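Local atomic coordinates of aminoglycoside 3'-phosphotransferase AphA1-IAB (Acinetobacter baumannii, PDB entry 4GKH), a protein that phosphorylates kanamycin and related aminoglycosides at the 3'-hydroxyl, thereby conferring resistance to these antibiotics. Residues A[131-136]-A[194-199]. Residues are numbered along the deposited sequence; the frame is centred on the assembly and turned at random. Where two conformers were deposited one is given.
Sequences RLHSIP and VVTHGD. With KAN (kanamycin a), chain M.
V194 lays its CG2 methyl over the imidazole of H133, 3.6 Å from the ring centroid and 11° off the normal, a CH-pi contact between the strand 193-196 and the C-terminal part of helix 118-133. The ring reaches the strand because CG of H133 stands anti to its carbonyl carbon (chi1 -69°). From there CD2 also approaches V195 O at 3.1 Å, obliquely to the ring; this buried carbonyl has no hydrogen-bonding partner, so the polarised C-H probably offers it some electrostatic compensation. Both ring nitrogens are engaged as well, ND1 with Y252 and NE2 with D229, which fixes how the imidazole is turned.

Alongside, L132 sets CG against the same carbonyl and slides CD2 along the chain to H197, 3.8 Å from its CB. V195 fits its CG2 methyl against CB of I135 at 3.9 Å, while L76 and W75 of helix 61-76 extend this apolar layer. Between H133 and I135 one water ties the backbones together: it accepts from V195 N at 2.7 Å and donates to I135 O, and weakly to H133 O.

Beyond the strand lies the H-G-D sequence of the kinase-like catalytic loop. H197 receives the D199 backbone N-H in its ring plane, ND1 to N 3.0 Å, and its NE2 meets I216 O. D229 is shared: OD2 bonds both H133 NE2 and H197 N, and OD1 takes G198 N. D199, the probable proton acceptor, takes a 2.5 Å hydrogen bond on OD2 from kanamycin O7. Apolar packing, a CH-pi contact and a bridging water thus join helix to strand, and the carboxylate of D229, common to H133 and the loop, probably helps to hold in place the segment presenting D199.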
ATOM      1  N   ARG A 131       4.316  -8.021 -12.579  1.00 37.94           N
ATOM      2  CA  ARG A 131       2.998  -8.011 -13.227  1.00 39.95           C
ATOM      3  C   ARG A 131       2.377  -6.629 -13.151  1.00 34.28           C
ATOM      4  O   ARG A 131       1.952  -6.067 -14.173  1.00 30.69           O
ATOM      5  CB  ARG A 131       2.034  -9.006 -12.573  1.00 34.72           C
ATOM      6  CG  ARG A 131       2.238 -10.454 -12.949  1.00 61.70           C
ATOM      7  CD  ARG A 131       1.374 -11.359 -12.075  1.00 72.46           C
ATOM      8  NE  ARG A 131      -0.058 -11.118 -12.255  1.00 53.30           N
ATOM      9  CZ  ARG A 131      -1.005 -11.636 -11.474  1.00 65.14           C
ATOM     10  NH1 ARG A 131      -2.283 -11.371 -11.709  1.00 48.24           N
ATOM     11  NH2 ARG A 131      -0.672 -12.420 -10.453  1.00 67.79           N
ATOM     12  N   LEU A 132       2.311  -6.086 -11.942  1.00 30.64           N
ATOM     13  CA  LEU A 132       1.734  -4.751 -11.740  1.00 28.03           C
ATOM     14  C   LEU A 132       2.416  -3.700 -12.601  1.00 36.10           C
ATOM     15  O   LEU A 132       1.757  -2.881 -13.263  1.00 31.29           O
ATOM     16  CB  LEU A 132       1.849  -4.344 -10.264  1.00 28.07           C
ATOM     17  CG  LEU A 132       1.209  -2.988  -9.929  1.00 32.32           C
ATOM     18  CD1 LEU A 132      -0.299  -3.069 -10.094  1.00 35.86           C
ATOM     19  CD2 LEU A 132       1.585  -2.565  -8.507  1.00 25.56           C
ATOM     20  N   HIS A 133       3.743  -3.729 -12.599  1.00 28.07           N
ATOM     21  CA  HIS A 133       4.514  -2.773 -13.367  1.00 31.33           C
ATOM     22  C   HIS A 133       4.508  -3.012 -14.867  1.00 33.51           C
ATOM     23  O   HIS A 133       5.042  -2.198 -15.618  1.00 35.06           O
ATOM     24  CB  HIS A 133       5.944  -2.677 -12.809  1.00 26.64           C
ATOM     25  CG  HIS A 133       5.999  -2.048 -11.455  1.00 30.53           C
ATOM     26  ND1 HIS A 133       7.181  -1.801 -10.792  1.00 33.23           N
ATOM     27  CD2 HIS A 133       5.010  -1.606 -10.642  1.00 34.65           C
ATOM     28  CE1 HIS A 133       6.918  -1.231  -9.627  1.00 28.76           C
ATOM     29  NE2 HIS A 133       5.606  -1.101  -9.512  1.00 28.86           N
ATOM     30  N   SER A 134       3.893  -4.106 -15.319  1.00 33.97           N
ATOM     31  CA  SER A 134       3.804  -4.375 -16.750  0.52 33.92           C
ATOM     32  C   SER A 134       2.499  -3.851 -17.349  1.00 37.91           C
ATOM     33  O   SER A 134       2.305  -3.906 -18.564  1.00 34.09           O
ATOM     34  CB  SER A 134       3.918  -5.875 -17.035  0.52 37.78           C
ATOM     35  OG  SER A 134       2.748  -6.547 -16.610  0.52 37.62           O
ATOM     36  N   ILE A 135       1.596  -3.351 -16.506  1.00 32.40           N
ATOM     37  CA  ILE A 135       0.341  -2.802 -17.044  1.00 32.27           C
ATOM     38  C   ILE A 135       0.683  -1.564 -17.873  1.00 38.98           C
ATOM     39  O   ILE A 135       1.343  -0.655 -17.361  1.00 32.19           O
ATOM     40  CB  ILE A 135      -0.632  -2.392 -15.924  1.00 34.94           C
ATOM     41  CG1 ILE A 135      -1.026  -3.599 -15.068  1.00 33.23           C
ATOM     42  CG2 ILE A 135      -1.869  -1.715 -16.528  1.00 34.91           C
ATOM     43  CD1 ILE A 135      -1.710  -3.210 -13.763  1.00 28.37           C
ATOM     44  N   PRO A 136       0.264  -1.521 -19.151  1.00 37.78           N
ATOM     45  CA  PRO A 136       0.598  -0.314 -19.926  1.00 34.59           C
ATOM     46  C   PRO A 136       0.035   0.943 -19.264  1.00 32.73           C
ATOM     47  O   PRO A 136      -1.134   0.926 -18.886  1.00 34.60           O
ATOM     48  CB  PRO A 136      -0.057  -0.581 -21.284  1.00 37.41           C
ATOM     49  CG  PRO A 136      -0.008  -2.105 -21.391  1.00 40.33           C
ATOM     50  CD  PRO A 136      -0.330  -2.575 -20.002  1.00 34.44           C
ATOM     51  N   VAL A 194       5.523   3.775 -14.207  1.00 30.17           N
ATOM     52  CA  VAL A 194       4.760   2.551 -14.389  1.00 26.16           C
ATOM     53  C   VAL A 194       3.522   2.689 -13.531  1.00 34.51           C
ATOM     54  O   VAL A 194       3.417   3.626 -12.739  1.00 29.41           O
ATOM     55  CB  VAL A 194       5.541   1.327 -13.884  1.00 27.73           C
ATOM     56  CG1 VAL A 194       6.846   1.138 -14.694  1.00 31.20           C
ATOM     57  CG2 VAL A 194       5.835   1.485 -12.399  1.00 28.69           C
ATOM     58  N   VAL A 195       2.584   1.762 -13.669  1.00 29.95           N
ATOM     59  CA  VAL A 195       1.464   1.710 -12.728  1.00 26.52           C
ATOM     60  C   VAL A 195       1.970   1.210 -11.369  1.00 33.47           C
ATOM     61  O   VAL A 195       2.526   0.106 -11.277  1.00 32.75           O
ATOM     62  CB  VAL A 195       0.341   0.757 -13.234  1.00 32.67           C
ATOM     63  CG1 VAL A 195      -0.784   0.689 -12.209  1.00 26.51           C
ATOM     64  CG2 VAL A 195      -0.201   1.215 -14.614  1.00 28.61           C
ATOM     65  N   THR A 196       1.796   2.016 -10.321  1.00 31.46           N
ATOM     66  CA  THR A 196       2.292   1.641  -8.995  1.00 30.66           C
ATOM     67  C   THR A 196       1.164   1.423  -8.005  1.00 34.31           C
ATOM     68  O   THR A 196       0.051   1.940  -8.173  1.00 31.85           O
ATOM     69  CB  THR A 196       3.266   2.684  -8.385  1.00 33.51           C
ATOM     70  OG1 THR A 196       2.577   3.925  -8.200  1.00 36.78           O
ATOM     71  CG2 THR A 196       4.493   2.885  -9.279  1.00 28.92           C
ATOM     72  N   HIS A 197       1.463   0.656  -6.962  1.00 28.75           N
ATOM     73  CA  HIS A 197       0.497   0.381  -5.904  1.00 26.89           C
ATOM     74  C   HIS A 197       0.460   1.558  -4.930  1.00 34.81           C
ATOM     75  O   HIS A 197      -0.606   2.010  -4.500  1.00 32.21           O
ATOM     76  CB  HIS A 197       0.937  -0.892  -5.163  1.00 25.82           C
ATOM     77  CG  HIS A 197       0.056  -1.256  -4.010  1.00 28.57           C
ATOM     78  ND1 HIS A 197       0.175  -0.670  -2.770  1.00 26.27           N
ATOM     79  CD2 HIS A 197      -0.940  -2.164  -3.902  1.00 31.04           C
ATOM     80  CE1 HIS A 197      -0.724  -1.183  -1.952  1.00 31.49           C
ATOM     81  NE2 HIS A 197      -1.417  -2.091  -2.615  1.00 30.09           N
ATOM     82  N   GLY A 198       1.639   2.046  -4.566  1.00 27.89           N
ATOM     83  CA  GLY A 198       1.747   3.182  -3.661  1.00 26.62           C
ATOM     84  C   GLY A 198       2.045   2.882  -2.199  1.00 35.09           C
ATOM     85  O   GLY A 198       2.532   3.752  -1.476  1.00 31.45           O
ATOM     86  N   ASP A 199       1.717   1.675  -1.753  1.00 27.25           N
ATOM     87  CA  ASP A 199       2.087   1.217  -0.411  1.00 24.85           C
ATOM     88  C   ASP A 199       2.382  -0.287  -0.453  1.00 26.64           C
ATOM     89  O   ASP A 199       1.715  -1.080   0.195  1.00 29.75           O
ATOM     90  CB  ASP A 199       0.977   1.575   0.604  1.00 26.83           C
ATOM     91  CG  ASP A 199       1.427   1.450   2.050  1.00 39.96           C
ATOM     92  OD1 ASP A 199       2.619   1.163   2.298  1.00 36.29           O
ATOM     93  OD2 ASP A 199       0.581   1.658   2.945  1.00 36.40           O
TER
HETATM   94  C1  KAN M 301       3.170   2.919   7.958  1.00 34.40           C
HETATM   95  C2  KAN M 301       2.260   1.991   7.183  1.00 36.31           C
HETATM   96  C3  KAN M 301       1.451   2.716   6.126  1.00 37.91           C
HETATM   97  C4  KAN M 301       0.611   3.788   6.820  1.00 36.81           C
HETATM   98  C5  KAN M 301       1.552   4.747   7.525  1.00 34.69           C
HETATM   99  C6  KAN M 301       0.637   5.760   8.211  1.00 37.83           C
HETATM  100  C7  KAN M 301       8.233   4.383   7.554  1.00 34.32           C
HETATM  101  C8  KAN M 301       7.638   3.326   8.448  1.00 37.15           C
HETATM  102  C9  KAN M 301       6.334   2.826   7.787  1.00 38.19           C
HETATM  103  C10 KAN M 301       5.306   3.969   7.649  1.00 32.28           C
HETATM  104  C11 KAN M 301       5.945   5.019   6.707  1.00 30.06           C
HETATM  105  C12 KAN M 301       7.233   5.532   7.341  1.00 31.94           C
HETATM  106  C13 KAN M 301       8.574   1.464   9.755  1.00 40.87           C
HETATM  107  C14 KAN M 301      10.040   1.131  10.038  1.00 42.47           C
HETATM  108  C15 KAN M 301      10.709   0.297   8.970  1.00 46.36           C
HETATM  109  C16 KAN M 301       9.941  -0.998   8.823  1.00 47.50           C
HETATM  110  C17 KAN M 301       8.517  -0.624   8.429  1.00 47.17           C
HETATM  111  C18 KAN M 301       7.648  -1.847   8.055  1.00 53.85           C
HETATM  112  N1  KAN M 301       1.448   6.751   8.926  1.00 36.92           N
HETATM  113  N2  KAN M 301       5.005   6.142   6.543  1.00 26.71           N
HETATM  114  N3  KAN M 301       9.453   4.851   8.249  1.00 35.48           N
HETATM  115  N4  KAN M 301      12.088  -0.017   9.366  1.00 47.23           N
HETATM  116  O5  KAN M 301       2.333   4.005   8.496  1.00 35.63           O
HETATM  117  O6  KAN M 301       3.067   0.973   6.565  1.00 37.92           O
HETATM  118  O7  KAN M 301       0.606   1.753   5.481  1.00 42.26           O
HETATM  119  O8  KAN M 301      -0.147   4.530   5.856  1.00 37.38           O
HETATM  120  O9  KAN M 301       4.092   3.496   7.029  1.00 32.63           O
HETATM  121  O10 KAN M 301       5.808   1.668   8.485  1.00 38.99           O
HETATM  122  O11 KAN M 301       8.651   2.300   8.602  1.00 37.14           O
HETATM  123  O12 KAN M 301       7.906   0.211   9.461  1.00 43.02           O
HETATM  124  O13 KAN M 301      10.693   2.386  10.258  1.00 42.83           O
HETATM  125  O14 KAN M 301      10.544  -1.758   7.784  1.00 48.96           O
HETATM  126  O15 KAN M 301       6.377  -1.384   7.518  1.00 55.87           O
HETATM  127  O   HOH W   1       3.061  -0.169 -15.508  1.00 47.82           O